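PDB 2EO4: HIT domain-containing protein from Sulfolobus tokodaii, which probably binds nucleotides and a zinc ion as a histidine triad family member, and may hydrolyse adenylyl sulfate. Local coordinates for residues L64-V73 / I131-K140. Sequence-based numbering, arbitrary orientation.
Sequences LVSLGIKDAV and IIRESIENLK
S135 reaches from one helix into the flank of another and donates a hydrogen bond from its hydroxyl to D71, with OG 2.8 Å from OD2. The carboxylate receives it on its anti side, 23° out of plane. Serine is small enough for its CB to sit 3.3 Å from O of G68 while OG donates. D71 can be there because its CG stands anti to the backbone N (chi1 180°), which swings the carboxylate outward from its helix, across to S135. A water donates to the same OD2 and to the backbone O of S135 while accepting from ND2 of N138.

Beneath this polar edge the axes of the two helical segments approach to 7.9 Å, their directions 122° apart. G68 makes that possible: its CA lies 3.9 Å from CG1 of I136, and a CB there would collide with that atom. A72, small for the same reason, has CB 3.9 Å from CG1 of I132. At the other end L139 lays CD1 on the backbone of G68 and 3.6 Å from CB of L67, while the L64 side chain slides past it in the opposite direction. K140 crosses L64 at about a right angle; lysine suits this exposed end because its aliphatic CE can rest beside CD2 of L64. CG1 of I69 lies 4.0 Å from CG2 of I132, on the side facing the HIT sheet, where I69 touches I99 and I132 touches V16.

Were S135 replaced by an alanine, OD2 would probably lose its only direct donor from the other segment, leaving the carboxylate linked across by water alone and freer to turn. Small residues thus set the spacing and aliphatic branches fill the interior, joining helix 122-143 to helix 52-72 of the HIT fold, while the one direct hydrogen bond lies at the edge where D71 is exposed.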
loop_
_atom_site.group_PDB
_atom_site.type_symbol
_atom_site.label_atom_id
_atom_site.label_comp_id
_atom_site.label_asym_id
_atom_site.label_seq_id
_atom_site.Cartn_x
_atom_site.Cartn_y
_atom_site.Cartn_z
ATOM N N LEU A 64 12.254 0.924 -3.822
ATOM C CA LEU A 64 13.510 0.272 -4.182
ATOM C C LEU A 64 13.374 -1.242 -4.298
ATOM O O LEU A 64 13.764 -1.841 -5.306
ATOM C CB LEU A 64 14.596 0.598 -3.151
ATOM C CG LEU A 64 15.912 -0.174 -3.308
ATOM C CD1 LEU A 64 16.518 0.119 -4.671
ATOM C CD2 LEU A 64 16.879 0.219 -2.195
ATOM N N VAL A 65 12.823 -1.864 -3.261
ATOM C CA VAL A 65 12.659 -3.307 -3.261
ATOM C C VAL A 65 11.726 -3.764 -4.378
ATOM O O VAL A 65 11.976 -4.788 -5.010
ATOM C CB VAL A 65 12.144 -3.801 -1.893
ATOM C CG1 VAL A 65 11.907 -5.310 -1.929
ATOM C CG2 VAL A 65 13.169 -3.455 -0.815
ATOM N N SER A 66 10.660 -3.005 -4.627
ATOM C CA SER A 66 9.722 -3.353 -5.690
ATOM C C SER A 66 10.441 -3.324 -7.041
ATOM O O SER A 66 10.282 -4.233 -7.855
ATOM C CB SER A 66 8.535 -2.382 -5.711
ATOM O OG SER A 66 7.711 -2.546 -4.561
ATOM N N LEU A 67 11.224 -2.277 -7.286
ATOM C CA LEU A 67 11.957 -2.193 -8.547
ATOM C C LEU A 67 12.888 -3.397 -8.663
ATOM O O LEU A 67 13.001 -4.010 -9.727
ATOM C CB LEU A 67 12.764 -0.893 -8.616
ATOM C CG LEU A 67 11.957 0.376 -8.908
ATOM C CD1 LEU A 67 12.815 1.613 -8.692
ATOM C CD2 LEU A 67 11.433 0.322 -10.340
ATOM N N GLY A 68 13.542 -3.735 -7.557
ATOM C CA GLY A 68 14.456 -4.865 -7.548
ATOM C C GLY A 68 13.769 -6.178 -7.868
ATOM O O GLY A 68 14.253 -6.960 -8.683
ATOM N N ILE A 69 12.635 -6.432 -7.221
ATOM C CA ILE A 69 11.900 -7.666 -7.459
ATOM C C ILE A 69 11.371 -7.743 -8.889
ATOM O O ILE A 69 11.492 -8.781 -9.542
ATOM C CB ILE A 69 10.714 -7.806 -6.479
ATOM C CG1 ILE A 69 11.242 -7.976 -5.052
ATOM C CG2 ILE A 69 9.841 -9.005 -6.872
ATOM C CD1 ILE A 69 10.162 -7.915 -3.972
ATOM N N LYS A 70 10.793 -6.649 -9.381
ATOM C CA LYS A 70 10.243 -6.647 -10.731
ATOM C C LYS A 70 11.316 -7.028 -11.743
ATOM O O LYS A 70 11.069 -7.800 -12.670
ATOM C CB LYS A 70 9.667 -5.275 -11.088
ATOM C CG LYS A 70 9.020 -5.254 -12.469
ATOM C CD LYS A 70 8.454 -3.893 -12.842
ATOM C CE LYS A 70 7.822 -3.951 -14.231
ATOM N NZ LYS A 70 7.387 -2.615 -14.718
ATOM N N ASP A 71 12.510 -6.484 -11.553
ATOM C CA ASP A 71 13.624 -6.768 -12.448
ATOM C C ASP A 71 14.078 -8.221 -12.318
ATOM O O ASP A 71 14.243 -8.921 -13.320
ATOM C CB ASP A 71 14.791 -5.830 -12.133
ATOM C CG ASP A 71 15.994 -6.073 -13.026
ATOM O OD1 ASP A 71 15.874 -5.874 -14.253
ATOM O OD2 ASP A 71 17.053 -6.466 -12.496
ATOM N N ALA A 72 14.262 -8.670 -11.080
ATOM C CA ALA A 72 14.727 -10.027 -10.798
ATOM C C ALA A 72 13.846 -11.153 -11.331
ATOM O O ALA A 72 14.352 -12.114 -11.907
ATOM C CB ALA A 72 14.931 -10.200 -9.294
ATOM N N VAL A 73 12.533 -11.052 -11.138
ATOM C CA VAL A 73 11.638 -12.101 -11.612
ATOM C C VAL A 73 10.951 -11.718 -12.917
ATOM O O VAL A 73 10.048 -12.413 -13.373
ATOM C CB VAL A 73 10.555 -12.441 -10.556
ATOM C CG1 VAL A 73 11.217 -12.848 -9.251
ATOM C CG2 VAL A 73 9.634 -11.252 -10.347
ATOM N N ILE A 131 18.939 -13.677 -6.551
ATOM C CA ILE A 131 18.644 -12.874 -7.731
ATOM C C ILE A 131 18.061 -11.508 -7.373
ATOM O O ILE A 131 18.364 -10.511 -8.026
ATOM C CB ILE A 131 17.675 -13.591 -8.693
ATOM C CG1 ILE A 131 16.358 -13.895 -7.984
ATOM C CG2 ILE A 131 18.314 -14.869 -9.215
ATOM C CD1 ILE A 131 15.305 -14.447 -8.905
ATOM N N ILE A 132 17.222 -11.456 -6.343
ATOM C CA ILE A 132 16.643 -10.180 -5.938
ATOM C C ILE A 132 17.732 -9.266 -5.379
ATOM O O ILE A 132 17.765 -8.075 -5.685
ATOM C CB ILE A 132 15.519 -10.369 -4.887
ATOM C CG1 ILE A 132 14.338 -11.100 -5.530
ATOM C CG2 ILE A 132 15.075 -9.007 -4.348
ATOM C CD1 ILE A 132 13.241 -11.520 -4.544
ATOM N N ARG A 133 18.628 -9.819 -4.569
ATOM C CA ARG A 133 19.713 -9.020 -4.010
ATOM C C ARG A 133 20.550 -8.449 -5.151
ATOM O O ARG A 133 20.903 -7.271 -5.146
ATOM C CB ARG A 133 20.593 -9.868 -3.088
ATOM C CG ARG A 133 20.037 -10.037 -1.676
ATOM C CD ARG A 133 20.928 -10.943 -0.837
ATOM N NE ARG A 133 20.593 -10.895 0.583
ATOM C CZ ARG A 133 21.235 -11.581 1.523
ATOM N NH1 ARG A 133 22.247 -12.372 1.188
ATOM N NH2 ARG A 133 20.881 -11.468 2.797
ATOM N N GLU A 134 20.854 -9.290 -6.131
ATOM C CA GLU A 134 21.643 -8.868 -7.286
ATOM C C GLU A 134 20.978 -7.711 -8.035
ATOM O O GLU A 134 21.658 -6.780 -8.475
ATOM C CB GLU A 134 21.857 -10.057 -8.232
ATOM C CG GLU A 134 22.574 -9.713 -9.536
ATOM C CD GLU A 134 22.957 -10.946 -10.341
ATOM O OE1 GLU A 134 22.139 -11.885 -10.423
ATOM O OE2 GLU A 134 24.073 -10.968 -10.906
ATOM N N SER A 135 19.653 -7.759 -8.173
ATOM C CA SER A 135 18.930 -6.694 -8.868
ATOM C C SER A 135 18.930 -5.398 -8.066
ATOM O O SER A 135 19.058 -4.309 -8.624
ATOM C CB SER A 135 17.481 -7.108 -9.155
ATOM O OG SER A 135 17.411 -8.052 -10.207
ATOM N N ILE A 136 18.776 -5.518 -6.753
ATOM C CA ILE A 136 18.769 -4.343 -5.898
ATOM C C ILE A 136 20.148 -3.677 -5.892
ATOM O O ILE A 136 20.248 -2.453 -5.949
ATOM C CB ILE A 136 18.334 -4.712 -4.453
ATOM C CG1 ILE A 136 16.858 -5.134 -4.466
ATOM C CG2 ILE A 136 18.563 -3.534 -3.514
ATOM C CD1 ILE A 136 16.283 -5.505 -3.096
ATOM N N GLU A 137 21.207 -4.478 -5.839
ATOM C CA GLU A 137 22.558 -3.924 -5.833
ATOM C C GLU A 137 22.765 -3.076 -7.078
ATOM O O GLU A 137 23.322 -1.982 -7.004
ATOM C CB GLU A 137 23.598 -5.046 -5.781
ATOM C CG GLU A 137 23.455 -5.908 -4.546
ATOM C CD GLU A 137 24.320 -7.146 -4.587
ATOM O OE1 GLU A 137 24.499 -7.722 -5.682
ATOM O OE2 GLU A 137 24.805 -7.551 -3.512
ATOM N N ASN A 138 22.301 -3.573 -8.219
ATOM C CA ASN A 138 22.440 -2.837 -9.471
ATOM C C ASN A 138 21.667 -1.522 -9.425
ATOM O O ASN A 138 22.128 -0.499 -9.933
ATOM C CB ASN A 138 21.954 -3.684 -10.645
ATOM C CG ASN A 138 22.045 -2.951 -11.970
ATOM O OD1 ASN A 138 23.124 -2.531 -12.388
ATOM N ND2 ASN A 138 20.908 -2.791 -12.637
ATOM N N LEU A 139 20.487 -1.542 -8.814
ATOM C CA LEU A 139 19.698 -0.323 -8.714
ATOM C C LEU A 139 20.426 0.725 -7.878
ATOM O O LEU A 139 20.311 1.920 -8.132
ATOM C CB LEU A 139 18.323 -0.630 -8.108
ATOM C CG LEU A 139 17.363 -1.327 -9.070
ATOM C CD1 LEU A 139 16.174 -1.890 -8.295
ATOM C CD2 LEU A 139 16.900 -0.342 -10.132
ATOM N N LYS A 140 21.182 0.279 -6.881
ATOM C CA LYS A 140 21.923 1.211 -6.044
ATOM C C LYS A 140 23.111 1.791 -6.808
ATOM O O LYS A 140 23.584 2.886 -6.503
ATOM C CB LYS A 140 22.419 0.511 -4.780
ATOM C CG LYS A 140 21.317 0.155 -3.797
ATOM C CD LYS A 140 21.882 -0.559 -2.581
ATOM C CE LYS A 140 20.877 -0.581 -1.443
ATOM N NZ LYS A 140 20.528 0.808 -1.023
HETATM O O HOH W 1 18.472 -4.134 -11.411
#